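Local atomic coordinates of bacterial Pleckstrin homology domain-containing protein (Shewanella loihica PV-4, PDB entry 3DCX), a protein that is of unknown function but has the pleckstrin-homology fold in a bacterial form and packs into an assembly of five chains. Residues D22-A27 / N41-L46; A82-W87 / K97-G102. One frame throughout, in Å; residues are numbered along the deposited sequence.

Contact 1 (D22-A27 / N41-L46); sequences DNEQLA and NKRLIL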
ATOM      1  N   ASP A  22      18.015   0.753  16.492  1.00 32.77           N
ATOM      2  CA  ASP A  22      19.443   1.031  16.681  1.00 34.58           C
ATOM      3  C   ASP A  22      19.834   2.440  16.205  1.00 35.87           C
ATOM      4  O   ASP A  22      20.600   3.116  16.868  1.00 39.58           O
ATOM      5  CB  ASP A  22      20.328   0.019  15.930  1.00 34.46           C
ATOM      6  CG  ASP A  22      20.223  -1.412  16.465  1.00 37.07           C
ATOM      7  OD1 ASP A  22      19.708  -1.639  17.575  1.00 37.61           O
ATOM      8  OD2 ASP A  22      20.656  -2.330  15.725  1.00 44.68           O
ATOM      9  N   ASN A  23      19.324   2.864  15.055  1.00 35.57           N
ATOM     10  CA  ASN A  23      19.613   4.196  14.502  1.00 37.83           C
ATOM     11  C   ASN A  23      18.460   5.223  14.664  1.00 36.99           C
ATOM     12  O   ASN A  23      18.332   6.182  13.888  1.00 37.90           O
ATOM     13  CB  ASN A  23      19.964   4.048  13.018  1.00 40.16           C
ATOM     14  CG  ASN A  23      21.090   3.021  12.772  1.00 50.83           C
ATOM     15  OD1 ASN A  23      22.047   2.909  13.558  1.00 53.38           O
ATOM     16  ND2 ASN A  23      20.970   2.266  11.677  1.00 57.62           N
ATOM     17  N   GLU A  24      17.625   5.025  15.682  1.00 33.17           N
ATOM     18  CA  GLU A  24      16.511   5.910  15.920  1.00 30.29           C
ATOM     19  C   GLU A  24      16.884   6.988  16.923  1.00 29.50           C
ATOM     20  O   GLU A  24      17.576   6.731  17.913  1.00 27.97           O
ATOM     21  CB  GLU A  24      15.313   5.124  16.446  1.00 28.92           C
ATOM     22  CG  GLU A  24      14.021   5.941  16.468  1.00 28.18           C
ATOM     23  CD  GLU A  24      12.813   5.083  16.721  1.00 28.59           C
ATOM     24  OE1 GLU A  24      12.970   3.974  17.310  1.00 28.28           O
ATOM     25  OE2 GLU A  24      11.699   5.522  16.353  1.00 30.08           O
ATOM     26  N   GLN A  25      16.398   8.194  16.661  1.00 29.95           N
ATOM     27  CA  GLN A  25      16.608   9.336  17.540  1.00 30.19           C
ATOM     28  C   GLN A  25      15.300  10.036  17.822  1.00 29.38           C
ATOM     29  O   GLN A  25      14.409  10.097  16.978  1.00 27.54           O
ATOM     30  CB  GLN A  25      17.580  10.313  16.906  1.00 29.37           C
ATOM     31  CG  GLN A  25      18.982   9.779  16.828  1.00 38.86           C
ATOM     32  CD  GLN A  25      19.934  10.822  16.327  1.00 48.30           C
ATOM     33  OE1 GLN A  25      20.362  10.768  15.173  1.00 53.49           O
ATOM     34  NE2 GLN A  25      20.238  11.818  17.172  1.00 44.10           N
ATOM     35  N   LEU A  26      15.204  10.593  19.025  1.00 30.24           N
ATOM     36  CA  LEU A  26      14.035  11.365  19.420  1.00 30.31           C
ATOM     37  C   LEU A  26      14.150  12.799  18.933  1.00 29.00           C
ATOM     38  O   LEU A  26      15.222  13.393  18.993  1.00 28.70           O
ATOM     39  CB  LEU A  26      13.876  11.328  20.937  1.00 29.81           C
ATOM     40  CG  LEU A  26      13.682   9.936  21.543  1.00 32.58           C
ATOM     41  CD1 LEU A  26      13.420  10.143  22.997  1.00 28.01           C
ATOM     42  CD2 LEU A  26      12.553   9.155  20.922  1.00 31.90           C
ATOM     43  N   ALA A  27      13.064  13.347  18.407  1.00 27.96           N
ATOM     44  CA  ALA A  27      13.083  14.734  17.913  1.00 30.62           C
ATOM     45  C   ALA A  27      12.310  15.661  18.845  1.00 30.42           C
ATOM     46  O   ALA A  27      12.695  16.813  19.081  1.00 28.34           O
ATOM     47  CB  ALA A  27      12.524  14.831  16.443  1.00 28.64           C
ATOM     48  N   ASN A  41      12.826  10.209  14.626  1.00 27.66           N
ATOM     49  CA  ASN A  41      13.150  10.398  13.209  1.00 28.00           C
ATOM     50  C   ASN A  41      12.554   9.324  12.260  1.00 28.75           C
ATOM     51  O   ASN A  41      12.731   9.413  11.054  1.00 27.02           O
ATOM     52  CB  ASN A  41      14.658  10.559  12.987  1.00 27.80           C
ATOM     53  CG  ASN A  41      15.449   9.367  13.388  1.00 30.65           C
ATOM     54  OD1 ASN A  41      14.993   8.494  14.132  1.00 27.46           O
ATOM     55  ND2 ASN A  41      16.671   9.318  12.906  1.00 32.05           N
ATOM     56  N   LYS A  42      11.860   8.331  12.809  1.00 29.97           N
ATOM     57  CA  LYS A  42      11.300   7.197  12.054  1.00 29.05           C
ATOM     58  C   LYS A  42       9.786   7.011  12.212  1.00 27.69           C
ATOM     59  O   LYS A  42       9.136   6.388  11.372  1.00 25.55           O
ATOM     60  CB  LYS A  42      11.945   5.915  12.535  1.00 29.91           C
ATOM     61  CG  LYS A  42      13.445   5.888  12.509  1.00 32.58           C
ATOM     62  CD  LYS A  42      13.976   5.645  11.146  1.00 40.52           C
ATOM     63  CE  LYS A  42      15.458   5.326  11.205  1.00 46.49           C
ATOM     64  NZ  LYS A  42      16.118   5.877  10.017  1.00 47.89           N
ATOM     65  N   ARG A  43       9.236   7.489  13.314  1.00 25.39           N
ATOM     66  CA  ARG A  43       7.830   7.226  13.628  1.00 25.08           C
ATOM     67  C   ARG A  43       7.306   8.170  14.680  1.00 24.78           C
ATOM     68  O   ARG A  43       8.061   8.816  15.389  1.00 24.93           O
ATOM     69  CB  ARG A  43       7.666   5.783  14.161  1.00 24.93           C
ATOM     70  CG  ARG A  43       8.547   5.503  15.376  1.00 23.01           C
ATOM     71  CD  ARG A  43       8.248   4.193  16.126  1.00 25.97           C
ATOM     72  NE  ARG A  43       9.480   3.767  16.814  1.00 25.66           N
ATOM     73  CZ  ARG A  43       9.636   2.641  17.499  1.00 26.42           C
ATOM     74  NH1 ARG A  43       8.630   1.783  17.677  1.00 27.11           N
ATOM     75  NH2 ARG A  43      10.823   2.364  18.029  1.00 26.62           N
ATOM     76  N   LEU A  44       5.989   8.189  14.825  1.00 26.95           N
ATOM     77  CA  LEU A  44       5.381   8.667  16.044  1.00 27.04           C
ATOM     78  C   LEU A  44       5.182   7.458  16.944  1.00 29.78           C
ATOM     79  O   LEU A  44       4.842   6.366  16.460  1.00 30.41           O
ATOM     80  CB  LEU A  44       4.038   9.309  15.776  1.00 27.54           C
ATOM     81  CG  LEU A  44       3.947  10.275  14.597  1.00 29.34           C
ATOM     82  CD1 LEU A  44       2.475  10.625  14.384  1.00 30.99           C
ATOM     83  CD2 LEU A  44       4.789  11.518  14.806  1.00 26.66           C
ATOM     84  N   ILE A  45       5.411   7.655  18.241  1.00 27.68           N
ATOM     85  CA  ILE A  45       5.021   6.715  19.275  1.00 27.58           C
ATOM     86  C   ILE A  45       3.920   7.379  20.110  1.00 30.30           C
ATOM     87  O   ILE A  45       4.102   8.472  20.684  1.00 28.72           O
ATOM     88  CB  ILE A  45       6.210   6.256  20.141  1.00 27.65           C
ATOM     89  CG1 ILE A  45       7.342   5.741  19.257  1.00 27.80           C
ATOM     90  CG2 ILE A  45       5.772   5.107  21.130  1.00 28.50           C
ATOM     91  CD1 ILE A  45       8.681   5.504  20.013  1.00 30.99           C
ATOM     92  N   LEU A  46       2.749   6.751  20.135  1.00 29.54           N
ATOM     93  CA  LEU A  46       1.649   7.268  20.905  1.00 31.22           C
ATOM     94  C   LEU A  46       1.495   6.358  22.113  1.00 29.24           C
ATOM     95  O   LEU A  46       1.192   5.173  21.976  1.00 27.89           O
ATOM     96  CB  LEU A  46       0.358   7.339  20.078  1.00 33.84           C
ATOM     97  CG  LEU A  46       0.405   7.863  18.636  1.00 38.88           C
ATOM     98  CD1 LEU A  46      -0.995   8.241  18.215  1.00 47.75           C
ATOM     99  CD2 LEU A  46       1.345   9.036  18.470  1.00 44.16           C
TER
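Each carboxylate oxygen of E24 has two hydrogen-bond partners, one of them on R43 across the contact. R43 NH2 reaches E24 OE1 at 2.8 Å and NE reaches E24 OE2 at 2.9 Å, both nearly straight and both on syn lone pairs. Carboxylate and guanidinium planes lie only 8° apart, giving a nearly coplanar, side-on bidentate salt bridge. T40 OG1 adds a hydrogen bond to OE2, and the backbone N of G21 adds one to OE1. This many donors would be expected to keep E24 ionised. The guanidinium is fixed in turn by I19 O and S61 OG, while I45 CD1 lies on one side, 3.7 Å above its plane and offset toward the rim. E24 gets there on an extended chain, CG swung opposite its own backbone N (chi1 -169°). The salt bridge joins the loop leading into strand 26-32 to the start of strand 43-50, the next strand but one in the antiparallel sheet of this bacterial PH domain. At the tight turn between strands 35-40 and 43-50, N41 pairs with Q25 twice: its backbone N donates to Q25 O at 2.8 Å, and Q25 N donates to N41 OD1 at 2.9 Å. The second bond is straight, yet the donor sits well above the amide carbonyl plane. With CG tucked between N and the carbonyl carbon (chi1 62°), N41 turns its amide back to this backbone. K42 runs past E24 in the opposite sense, and L117 of a second subunit packs on E24, K42 and R43.

Contact 2 (A82-W87 / K97-G102); sequences AELKLW and KELKKG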
ATOM      1  N   ALA A  82      -5.686  24.669  17.541  1.00 31.56           N
ATOM      2  CA  ALA A  82      -5.572  24.148  16.169  1.00 31.28           C
ATOM      3  C   ALA A  82      -5.670  22.638  16.235  1.00 30.47           C
ATOM      4  O   ALA A  82      -5.379  22.039  17.271  1.00 30.63           O
ATOM      5  CB  ALA A  82      -4.244  24.572  15.499  1.00 30.70           C
ATOM      6  N   GLU A  83      -6.094  22.031  15.128  1.00 31.14           N
ATOM      7  CA  GLU A  83      -6.331  20.589  15.068  1.00 31.27           C
ATOM      8  C   GLU A  83      -5.435  19.949  14.027  1.00 28.02           C
ATOM      9  O   GLU A  83      -5.313  20.470  12.922  1.00 29.40           O
ATOM     10  CB  GLU A  83      -7.781  20.346  14.692  1.00 31.85           C
ATOM     11  CG  GLU A  83      -8.353  19.077  15.233  1.00 40.07           C
ATOM     12  CD  GLU A  83      -9.821  18.955  14.903  1.00 43.03           C
ATOM     13  OE1 GLU A  83     -10.142  18.682  13.722  1.00 52.07           O
ATOM     14  OE2 GLU A  83     -10.639  19.132  15.823  1.00 52.41           O
ATOM     15  N   LEU A  84      -4.803  18.837  14.392  1.00 26.54           N
ATOM     16  CA  LEU A  84      -4.016  18.031  13.453  1.00 27.74           C
ATOM     17  C   LEU A  84      -4.797  16.752  13.146  1.00 27.20           C
ATOM     18  O   LEU A  84      -5.220  16.051  14.063  1.00 25.93           O
ATOM     19  CB  LEU A  84      -2.644  17.680  14.045  1.00 28.11           C
ATOM     20  CG  LEU A  84      -1.667  16.737  13.313  1.00 26.78           C
ATOM     21  CD1 LEU A  84      -1.091  17.424  12.077  1.00 22.45           C
ATOM     22  CD2 LEU A  84      -0.540  16.290  14.238  1.00 30.23           C
ATOM     23  N   LYS A  85      -5.022  16.492  11.858  1.00 26.73           N
ATOM     24  CA  LYS A  85      -5.592  15.247  11.383  1.00 27.30           C
ATOM     25  C   LYS A  85      -4.486  14.470  10.649  1.00 25.61           C
ATOM     26  O   LYS A  85      -3.790  15.020   9.773  1.00 24.28           O
ATOM     27  CB  LYS A  85      -6.744  15.510  10.424  1.00 28.67           C
ATOM     28  CG  LYS A  85      -7.865  16.391  10.985  1.00 34.36           C
ATOM     29  CD  LYS A  85      -9.051  16.405  10.016  1.00 36.89           C
ATOM     30  CE  LYS A  85     -10.331  16.825  10.719  1.00 49.31           C
ATOM     31  NZ  LYS A  85     -11.371  17.211   9.728  1.00 55.51           N
ATOM     32  N   LEU A  86      -4.296  13.212  11.036  1.00 25.04           N
ATOM     33  CA  LEU A  86      -3.299  12.332  10.376  1.00 25.80           C
ATOM     34  C   LEU A  86      -4.044  11.154   9.812  1.00 26.08           C
ATOM     35  O   LEU A  86      -4.740  10.463  10.550  1.00 26.48           O
ATOM     36  CB  LEU A  86      -2.245  11.819  11.342  1.00 27.38           C
ATOM     37  CG  LEU A  86      -1.309  12.800  12.069  1.00 29.96           C
ATOM     38  CD1 LEU A  86      -0.459  12.011  13.063  1.00 31.75           C
ATOM     39  CD2 LEU A  86      -0.405  13.591  11.133  1.00 28.80           C
ATOM     40  N   TRP A  87      -3.936  10.941   8.503  1.00 23.54           N
ATOM     41  CA  TRP A  87      -4.542   9.754   7.910  1.00 24.30           C
ATOM     42  C   TRP A  87      -3.505   8.679   7.854  1.00 23.70           C
ATOM     43  O   TRP A  87      -2.417   8.881   7.341  1.00 26.50           O
ATOM     44  CB  TRP A  87      -5.082  10.038   6.540  1.00 25.47           C
ATOM     45  CG  TRP A  87      -6.376  10.701   6.551  1.00 24.57           C
ATOM     46  CD1 TRP A  87      -7.625  10.099   6.460  1.00 26.09           C
ATOM     47  CD2 TRP A  87      -6.614  12.099   6.643  1.00 26.14           C
ATOM     48  NE1 TRP A  87      -8.600  11.053   6.476  1.00 28.69           N
ATOM     49  CE2 TRP A  87      -8.015  12.289   6.576  1.00 23.04           C
ATOM     50  CE3 TRP A  87      -5.784  13.217   6.753  1.00 24.99           C
ATOM     51  CZ2 TRP A  87      -8.597  13.537   6.648  1.00 28.18           C
ATOM     52  CZ3 TRP A  87      -6.359  14.457   6.804  1.00 30.51           C
ATOM     53  CH2 TRP A  87      -7.763  14.613   6.749  1.00 31.54           C
ATOM     54  N   LYS A  97      -5.833  15.145  16.631  1.00 33.36           N
ATOM     55  CA  LYS A  97      -5.148  15.576  17.852  1.00 34.68           C
ATOM     56  C   LYS A  97      -5.201  17.096  17.986  1.00 33.67           C
ATOM     57  O   LYS A  97      -4.997  17.825  17.009  1.00 30.77           O
ATOM     58  CB  LYS A  97      -3.715  15.040  17.870  1.00 36.15           C
ATOM     59  CG  LYS A  97      -3.613  13.512  18.034  1.00 42.19           C
ATOM     60  CD  LYS A  97      -3.975  13.012  19.446  1.00 49.61           C
ATOM     61  CE  LYS A  97      -2.725  12.595  20.234  1.00 53.15           C
ATOM     62  NZ  LYS A  97      -2.957  12.015  21.605  1.00 54.45           N
ATOM     63  N   GLU A  98      -5.555  17.567  19.184  1.00 34.65           N
ATOM     64  CA  GLU A  98      -5.530  19.000  19.474  1.00 38.12           C
ATOM     65  C   GLU A  98      -4.107  19.428  19.654  1.00 35.29           C
ATOM     66  O   GLU A  98      -3.356  18.792  20.403  1.00 36.59           O
ATOM     67  CB  GLU A  98      -6.292  19.345  20.759  1.00 40.49           C
ATOM     68  CG  GLU A  98      -7.718  19.794  20.543  1.00 47.84           C
ATOM     69  CD  GLU A  98      -8.433  20.037  21.870  1.00 47.35           C
ATOM     70  OE1 GLU A  98      -7.876  20.771  22.737  1.00 58.53           O
ATOM     71  OE2 GLU A  98      -9.540  19.470  22.042  1.00 60.66           O
ATOM     72  N   LEU A  99      -3.730  20.494  18.950  1.00 33.29           N
ATOM     73  CA  LEU A  99      -2.422  21.078  19.110  1.00 34.41           C
ATOM     74  C   LEU A  99      -2.512  22.045  20.285  1.00 35.26           C
ATOM     75  O   LEU A  99      -2.648  23.253  20.102  1.00 35.75           O
ATOM     76  CB  LEU A  99      -1.971  21.760  17.810  1.00 32.96           C
ATOM     77  CG  LEU A  99      -1.766  20.802  16.618  1.00 32.66           C
ATOM     78  CD1 LEU A  99      -1.348  21.510  15.335  1.00 29.48           C
ATOM     79  CD2 LEU A  99      -0.786  19.659  16.956  1.00 31.35           C
ATOM     80  N   LYS A 100      -2.440  21.475  21.488  1.00 37.24           N
ATOM     81  CA  LYS A 100      -2.720  22.212  22.728  1.00 39.70           C
ATOM     82  C   LYS A 100      -1.721  23.326  22.978  1.00 38.58           C
ATOM     83  O   LYS A 100      -0.583  23.278  22.497  1.00 36.43           O
ATOM     84  CB  LYS A 100      -2.748  21.268  23.924  1.00 39.82           C
ATOM     85  CG  LYS A 100      -3.806  20.215  23.783  1.00 43.15           C
ATOM     86  CD  LYS A 100      -3.748  19.173  24.863  1.00 45.67           C
ATOM     87  CE  LYS A 100      -4.914  18.220  24.697  1.00 50.08           C
ATOM     88  NZ  LYS A 100      -6.210  18.973  24.683  1.00 46.24           N
ATOM     89  N   LYS A 101      -2.175  24.345  23.707  1.00 39.31           N
ATOM     90  CA  LYS A 101      -1.296  25.425  24.153  1.00 38.89           C
ATOM     91  C   LYS A 101      -0.104  24.823  24.912  1.00 37.81           C
ATOM     92  O   LYS A 101      -0.253  23.923  25.754  1.00 34.12           O
ATOM     93  CB  LYS A 101      -2.059  26.448  24.997  1.00 39.54           C
ATOM     94  CG  LYS A 101      -2.994  27.304  24.148  1.00 42.00           C
ATOM     95  CD  LYS A 101      -3.923  28.146  24.990  1.00 47.09           C
ATOM     96  CE  LYS A 101      -4.954  28.856  24.123  1.00 46.97           C
ATOM     97  NZ  LYS A 101      -5.824  27.885  23.387  1.00 39.92           N
ATOM     98  N   GLY A 102       1.080  25.303  24.556  1.00 36.51           N
ATOM     99  CA  GLY A 102       2.314  24.673  24.970  1.00 37.24           C
ATOM    100  C   GLY A 102       3.015  23.870  23.876  1.00 38.00           C
ATOM    101  O   GLY A 102       4.194  23.527  24.025  1.00 40.47           O
TER
HETATM  102  O   HOH W   1      -3.374  25.693  18.803  1.00 45.33           O
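L84 and K97 form a hydrogen-bonded antiparallel pair: L84 N donates to K97 O and K97 N to L84 O, each at 2.8 Å and nearly straight. A third backbone bond runs from L99 N to A82 O at 2.8 Å. At the strand end of this beta hairpin, where L99 is the centre of an inverse gamma turn, a water bridges A82 N (2.8 Å) and L99 O (2.9 Å). E83 and E98 make the non-hydrogen-bonded pair between, on the other face from L84 and L99. E98 OE1 receives a bond from the N-terminal nitrogen of G1 and a salt bridge from K100 NZ whose hydrogen bond is weak (3.1 Å). On the L84 face the packing is apolar. L99 CD2 rests 4.0 Å from L84 CB, and L99 CD1 lies 4.2 Å from A82 CB, so the two methyls of one leucine reach different residues of the neighbouring strand. L99 chi1 of -65° sets CG opposite the carbonyl carbon and lays the branch along that strand, its CB 3.5 Å from A82 O. Helix 105-116 closes over this face, V105 and I108 touching L99 and I112 touching L84, as the C-terminal helix of a PH domain caps its barrel. The chemistry is largely divided by face: leucines turn to the helix and carboxylates to the other side, while K97 starts on the leucine face but leads its amine away.

In the fold
From the N terminus, the chain passes helix 9-16 and enters contact 1, where residues 22-27 meet 41-46 around the hairpin of strands 26-32 and 35-40. That loop is closed before contact 2 begins, so the two follow in series without crossing. Strands 56-63 and 67-73 carry the chain to the other sheet, where contact 2 pairs 82-87 with 97-102 across the last hairpin. The centres of contacts 1 and 2 are about 19 Å apart, on opposite sides of the chain's centre, yet L44 CD1 and L86 CD1 pack at 3.5 Å between the sheets. Helix 105-116 touches both contacts, reaching A27 and N41 of contact 1 through F115.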